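Local atomic coordinates of probable sulfate-binding lipoprotein SubI (Mycobacterium tuberculosis, PDB entry 6DDN), a protein that probably binds sulfate outside the cytoplasmic membrane, as expected of a solute-binding lipoprotein serving uptake of the anion. Residues 104-109 with 265-270; 138-143 with 236-241. All coordinates share one frame; numbering follows the deposited sequence.

Interaction 1. Residues 104-109 with 265-270; sequences ADLVNF and LAVVAT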
loop_
_atom_site.group_PDB
_atom_site.type_symbol
_atom_site.label_atom_id
_atom_site.label_comp_id
_atom_site.label_asym_id
_atom_site.label_seq_id
_atom_site.Cartn_x
_atom_site.Cartn_y
_atom_site.Cartn_z
ATOM N N ALA A 104 5.172 11.232 16.191
ATOM C CA ALA A 104 5.712 10.533 15.037
ATOM C C ALA A 104 7.031 11.179 14.651
ATOM O O ALA A 104 7.160 12.405 14.678
ATOM C CB ALA A 104 4.740 10.566 13.851
ATOM N N ASP A 105 8.010 10.343 14.313
ATOM C CA ASP A 105 9.252 10.815 13.727
ATOM C C ASP A 105 9.366 10.484 12.248
ATOM O O ASP A 105 10.105 11.166 11.532
ATOM C CB ASP A 105 10.454 10.226 14.479
ATOM C CG ASP A 105 10.451 10.589 15.956
ATOM O OD1 ASP A 105 10.852 11.722 16.300
ATOM O OD2 ASP A 105 10.043 9.740 16.777
ATOM N N LEU A 106 8.643 9.468 11.777
ATOM C CA LEU A 106 8.574 9.130 10.365
ATOM C C LEU A 106 7.166 8.668 10.033
ATOM O O LEU A 106 6.493 8.036 10.853
ATOM C CB LEU A 106 9.565 8.026 9.983
ATOM C CG LEU A 106 11.041 8.398 9.915
ATOM C CD1 LEU A 106 11.813 7.654 10.988
ATOM C CD2 LEU A 106 11.590 8.087 8.535
ATOM N N VAL A 107 6.730 8.984 8.819
ATOM C CA VAL A 107 5.443 8.539 8.308
ATOM C C VAL A 107 5.690 7.643 7.107
ATOM O O VAL A 107 6.593 7.900 6.305
ATOM C CB VAL A 107 4.530 9.723 7.930
ATOM C CG1 VAL A 107 3.858 10.260 9.170
ATOM C CG2 VAL A 107 5.328 10.812 7.229
ATOM N N ASN A 108 4.897 6.579 7.002
ATOM C CA ASN A 108 4.930 5.673 5.854
ATOM C C ASN A 108 3.487 5.250 5.607
ATOM O O ASN A 108 2.962 4.382 6.308
ATOM C CB ASN A 108 5.832 4.473 6.106
ATOM C CG ASN A 108 5.715 3.420 5.023
ATOM O OD1 ASN A 108 5.515 2.239 5.306
ATOM N ND2 ASN A 108 5.837 3.845 3.772
ATOM N N PHE A 109 2.848 5.866 4.621
ATOM C CA PHE A 109 1.419 5.702 4.418
ATOM C C PHE A 109 1.139 4.960 3.118
ATOM O O PHE A 109 2.014 4.783 2.267
ATOM C CB PHE A 109 0.721 7.065 4.441
ATOM C CG PHE A 109 0.710 7.704 5.797
ATOM C CD1 PHE A 109 0.616 6.924 6.938
ATOM C CD2 PHE A 109 0.812 9.078 5.937
ATOM C CE1 PHE A 109 0.611 7.500 8.196
ATOM C CE2 PHE A 109 0.807 9.663 7.194
ATOM C CZ PHE A 109 0.708 8.870 8.323
ATOM N N LEU A 265 7.025 7.513 1.931
ATOM C CA LEU A 265 7.680 7.611 3.226
ATOM C C LEU A 265 8.295 8.995 3.353
ATOM O O LEU A 265 8.908 9.496 2.407
ATOM C CB LEU A 265 8.764 6.538 3.393
ATOM C CG LEU A 265 9.788 6.719 4.517
ATOM C CD1 LEU A 265 9.248 6.201 5.841
ATOM C CD2 LEU A 265 11.095 6.025 4.159
ATOM N N ALA A 266 8.132 9.610 4.521
ATOM C CA ALA A 266 8.658 10.947 4.748
ATOM C C ALA A 266 9.028 11.104 6.213
ATOM O O ALA A 266 8.448 10.459 7.091
ATOM C CB ALA A 266 7.649 12.025 4.339
ATOM N N VAL A 267 10.003 11.965 6.465
ATOM C CA VAL A 267 10.381 12.317 7.827
ATOM C C VAL A 267 9.402 13.357 8.353
ATOM O O VAL A 267 8.997 14.274 7.629
ATOM C CB VAL A 267 11.833 12.831 7.863
ATOM C CG1 VAL A 267 12.064 13.734 9.062
ATOM C CG2 VAL A 267 12.806 11.662 7.878
ATOM N N VAL A 268 8.997 13.207 9.611
ATOM C CA VAL A 268 8.101 14.170 10.243
ATOM C C VAL A 268 8.913 15.398 10.635
ATOM O O VAL A 268 9.903 15.292 11.367
ATOM C CB VAL A 268 7.395 13.555 11.459
ATOM C CG1 VAL A 268 6.892 14.650 12.389
ATOM C CG2 VAL A 268 6.250 12.666 11.008
ATOM N N ALA A 269 8.493 16.568 10.147
ATOM C CA ALA A 269 9.260 17.788 10.383
ATOM C C ALA A 269 9.258 18.189 11.852
ATOM O O ALA A 269 10.258 18.720 12.346
ATOM C CB ALA A 269 8.711 18.924 9.521
ATOM N N THR A 270 8.162 17.942 12.564
ATOM C CA THR A 270 8.036 18.349 13.959
ATOM C C THR A 270 8.746 17.409 14.926
ATOM O O THR A 270 8.492 17.482 16.132
ATOM C CB THR A 270 6.558 18.452 14.341
ATOM O OG1 THR A 270 5.944 17.163 14.233
ATOM C CG2 THR A 270 5.848 19.416 13.417
#

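Interaction 2. Residues 138-143 with 236-241; sequences FGSVVT and YENEAI. With SO4 (sulfate ion), chain C.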
loop_
_atom_site.group_PDB
_atom_site.type_symbol
_atom_site.label_atom_id
_atom_site.label_comp_id
_atom_site.label_asym_id
_atom_site.label_seq_id
_atom_site.Cartn_x
_atom_site.Cartn_y
_atom_site.Cartn_z
ATOM N N PHE A 138 9.367 1.838 -1.870
ATOM C CA PHE A 138 8.875 0.538 -2.303
ATOM C C PHE A 138 7.420 0.691 -2.724
ATOM O O PHE A 138 6.837 1.775 -2.641
ATOM C CB PHE A 138 9.037 -0.518 -1.201
ATOM C CG PHE A 138 8.299 -0.197 0.070
ATOM C CD1 PHE A 138 6.952 -0.504 0.210
ATOM C CD2 PHE A 138 8.955 0.399 1.132
ATOM C CE1 PHE A 138 6.273 -0.208 1.381
ATOM C CE2 PHE A 138 8.283 0.696 2.304
ATOM C CZ PHE A 138 6.941 0.390 2.430
ATOM N N GLY A 139 6.841 -0.411 -3.173
ATOM C CA GLY A 139 5.452 -0.411 -3.571
ATOM C C GLY A 139 4.950 -1.821 -3.775
ATOM O O GLY A 139 5.534 -2.783 -3.276
ATOM N N SER A 140 3.863 -1.934 -4.526
ATOM C CA SER A 140 3.245 -3.229 -4.779
ATOM C C SER A 140 2.325 -3.096 -5.985
ATOM O O SER A 140 2.383 -2.110 -6.727
ATOM C CB SER A 140 2.490 -3.723 -3.539
ATOM O OG SER A 140 2.136 -5.088 -3.662
ATOM N N VAL A 141 1.475 -4.101 -6.187
ATOM C CA VAL A 141 0.424 -4.057 -7.192
ATOM C C VAL A 141 -0.857 -4.582 -6.563
ATOM O O VAL A 141 -0.830 -5.357 -5.602
ATOM C CB VAL A 141 0.774 -4.878 -8.454
ATOM C CG1 VAL A 141 1.931 -4.245 -9.201
ATOM C CG2 VAL A 141 1.098 -6.316 -8.075
ATOM N N VAL A 142 -1.989 -4.149 -7.112
ATOM C CA VAL A 142 -3.274 -4.665 -6.665
ATOM C C VAL A 142 -3.426 -6.105 -7.133
ATOM O O VAL A 142 -3.124 -6.440 -8.286
ATOM C CB VAL A 142 -4.414 -3.775 -7.189
ATOM C CG1 VAL A 142 -5.755 -4.338 -6.775
ATOM C CG2 VAL A 142 -4.248 -2.352 -6.681
ATOM N N THR A 143 -3.889 -6.972 -6.235
ATOM C CA THR A 143 -4.044 -8.385 -6.540
ATOM C C THR A 143 -5.328 -8.906 -5.912
ATOM O O THR A 143 -5.892 -8.295 -5.001
ATOM C CB THR A 143 -2.844 -9.201 -6.043
ATOM O OG1 THR A 143 -2.956 -10.553 -6.502
ATOM C CG2 THR A 143 -2.787 -9.187 -4.525
ATOM N N TYR A 236 -3.056 -5.684 -1.319
ATOM C CA TYR A 236 -1.699 -5.552 -1.824
ATOM C C TYR A 236 -1.121 -6.927 -2.137
ATOM O O TYR A 236 -1.464 -7.929 -1.506
ATOM C CB TYR A 236 -0.785 -4.859 -0.808
ATOM C CG TYR A 236 -1.303 -3.584 -0.178
ATOM C CD1 TYR A 236 -2.226 -3.620 0.858
ATOM C CD2 TYR A 236 -0.830 -2.345 -0.590
ATOM C CE1 TYR A 236 -2.684 -2.456 1.446
ATOM C CE2 TYR A 236 -1.283 -1.176 -0.008
ATOM C CZ TYR A 236 -2.210 -1.239 1.010
ATOM O OH TYR A 236 -2.662 -0.078 1.593
ATOM N N GLU A 237 -0.221 -6.963 -3.119
ATOM C CA GLU A 237 0.528 -8.188 -3.375
ATOM C C GLU A 237 1.417 -8.547 -2.192
ATOM O O GLU A 237 1.624 -9.732 -1.907
ATOM C CB GLU A 237 1.359 -8.029 -4.648
ATOM C CG GLU A 237 2.034 -9.294 -5.135
ATOM C CD GLU A 237 3.154 -9.001 -6.115
ATOM O OE1 GLU A 237 3.862 -7.988 -5.924
ATOM O OE2 GLU A 237 3.324 -9.779 -7.076
ATOM N N ASN A 238 1.945 -7.544 -1.487
ATOM C CA ASN A 238 2.748 -7.832 -0.304
ATOM C C ASN A 238 1.896 -8.432 0.805
ATOM O O ASN A 238 2.359 -9.308 1.545
ATOM C CB ASN A 238 3.453 -6.565 0.181
ATOM C CG ASN A 238 2.506 -5.391 0.344
ATOM O OD1 ASN A 238 2.446 -4.506 -0.507
ATOM N ND2 ASN A 238 1.777 -5.366 1.455
ATOM N N GLU A 239 0.647 -7.980 0.930
ATOM C CA GLU A 239 -0.222 -8.510 1.974
ATOM C C GLU A 239 -0.645 -9.939 1.663
ATOM O O GLU A 239 -0.781 -10.764 2.575
ATOM C CB GLU A 239 -1.443 -7.607 2.153
ATOM C CG GLU A 239 -2.451 -8.110 3.182
ATOM C CD GLU A 239 -2.070 -7.771 4.614
ATOM O OE1 GLU A 239 -2.988 -7.604 5.445
ATOM O OE2 GLU A 239 -0.860 -7.676 4.915
ATOM N N ALA A 240 -0.854 -10.256 0.383
ATOM C CA ALA A 240 -1.147 -11.635 0.010
ATOM C C ALA A 240 0.046 -12.539 0.292
ATOM O O ALA A 240 -0.115 -13.652 0.808
ATOM C CB ALA A 240 -1.541 -11.709 -1.465
ATOM N N ILE A 241 1.253 -12.069 -0.034
ATOM C CA ILE A 241 2.460 -12.848 0.227
ATOM C C ILE A 241 2.635 -13.072 1.723
ATOM O O ILE A 241 2.969 -14.178 2.164
ATOM C CB ILE A 241 3.685 -12.148 -0.391
ATOM C CG1 ILE A 241 3.622 -12.215 -1.918
ATOM C CG2 ILE A 241 4.974 -12.772 0.116
ATOM C CD1 ILE A 241 4.608 -11.303 -2.606
HETATM S S SO4 C . -4.327 0.640 4.628
HETATM O O1 SO4 C . -3.705 1.240 5.804
HETATM O O2 SO4 C . -3.536 -0.512 4.201
HETATM O O3 SO4 C . -5.681 0.201 4.951
HETATM O O4 SO4 C . -4.383 1.626 3.555
HETATM O O HOH W 1 4.507 -6.473 -3.649
#

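Interaction 1. Residues 104-109 with 265-270
L106, L265 and V267 meet on one face of an antiparallel strand pair in the sheet of a periplasmic-binding-protein fold. L106 is the link: its CD2 packs 3.8 Å from V267 CG2 and 4.0 Å from L265 CD1. The two leucines pass each other at a slant. On the other face V107 fills the join with both methyls. Its CG2 lies 3.9 Å from A266 CB, while its CG1 meets V268 CG2 at the same distance. V268 points toward 104-109, where its CG2 packs 3.8 Å from A104 CB. I115 and L118 of helix 113-120 continue the packing over V107.

Between these two layers runs the backbone. V107 and A266 form a hydrogen-bonded pair. V107 N gives a short bond of 2.8 Å to A266 O. A266 N returns a bond of 2.9 Å to V107 O. The side chain of L265 also crowds this oxygen. With CG anti to the backbone N (chi1 164°), the leucine swings CD1 to 3.2 Å from V107 O. The pairs L106-V267 and N108-L265 flank the centre without such bonds. Past the end of the regular strand, V268 N still reaches D105 O at 3.0 Å, but from above the carbonyl plane, 55° out of it.

The polar side chains sit at the two ends. At one end D105 turns away from V268. Its OD1 bonds S271 OG, and its OD2 takes the backbone N-H of T55, next to a bound acetate. At the other end the N108 amide uses both of its polar atoms: ND2 bonds P264 O, and OD1 accepts from W66 NE1.

Interaction 2. Residues 138-143 with 236-241
S140 meets the amide oxygen of N238, its CB 3.1 Å from N238 OD1. A second flat group, the carboxylate of E237, has V141 CG2 over one face, 3.9 Å from E237 CD. The two side chains run side by side in the same direction. E237 OE1 forms a salt bridge with R299. E237 OE1 also accepts a 2.8 Å bond from a water oxygen, and that water takes a bond from S140 OG. The ring of Y236 leaves the strand toward a bound sulfate. Y236 OH donates a 2.8 Å hydrogen bond to sulfate O2, which lies at the ring edge near its plane. The same hydroxyl is also hydrogen-bonded to S110 OG.

Y236 is the N-cap residue, and strand 138-143 supplies acceptors to the first turn of helix 237-245. V141 O takes E237 N at 3.0 Å, nearly straight along its carbonyl. A chi1 of -167° turns S140 OG to the helix start, where it accepts a long bond of 3.3 Å from N238 N. Farther along, T143 CG2 packs 3.6 Å from E237 CA.

Segment 237-241 crosses strand segment 138-143 at 81°. The sulfate is also hydrogen-bonded to S175 OG and to the backbone N of S177, G218 and A60, consistent with the anion site of a sulfate-binding protein of the periplasmic-binding-protein fold.

Overall arrangement
Strand 257-267 joins the two contacts. Its end pairs with 106-108 in interaction 1, and it also runs antiparallel to strand 138-147 of interaction 2. The centres are about 22 Å apart, yet their margins touch: N108 OD1 packs 3.7 Å from F138 CZ. Interaction 2 reaches the sulfate directly through Y236; interaction 1 is linked to it indirectly. S110, just after 104-109, bonds the hydroxyl of Y236, which holds the anion. A60, which gives its backbone N to the sulfate, follows strand 53-58, the parallel neighbour of 106-108. Residues near both contacts thus line the anion site, consistent with two-lobed binding proteins that hold their ligand between the lobes.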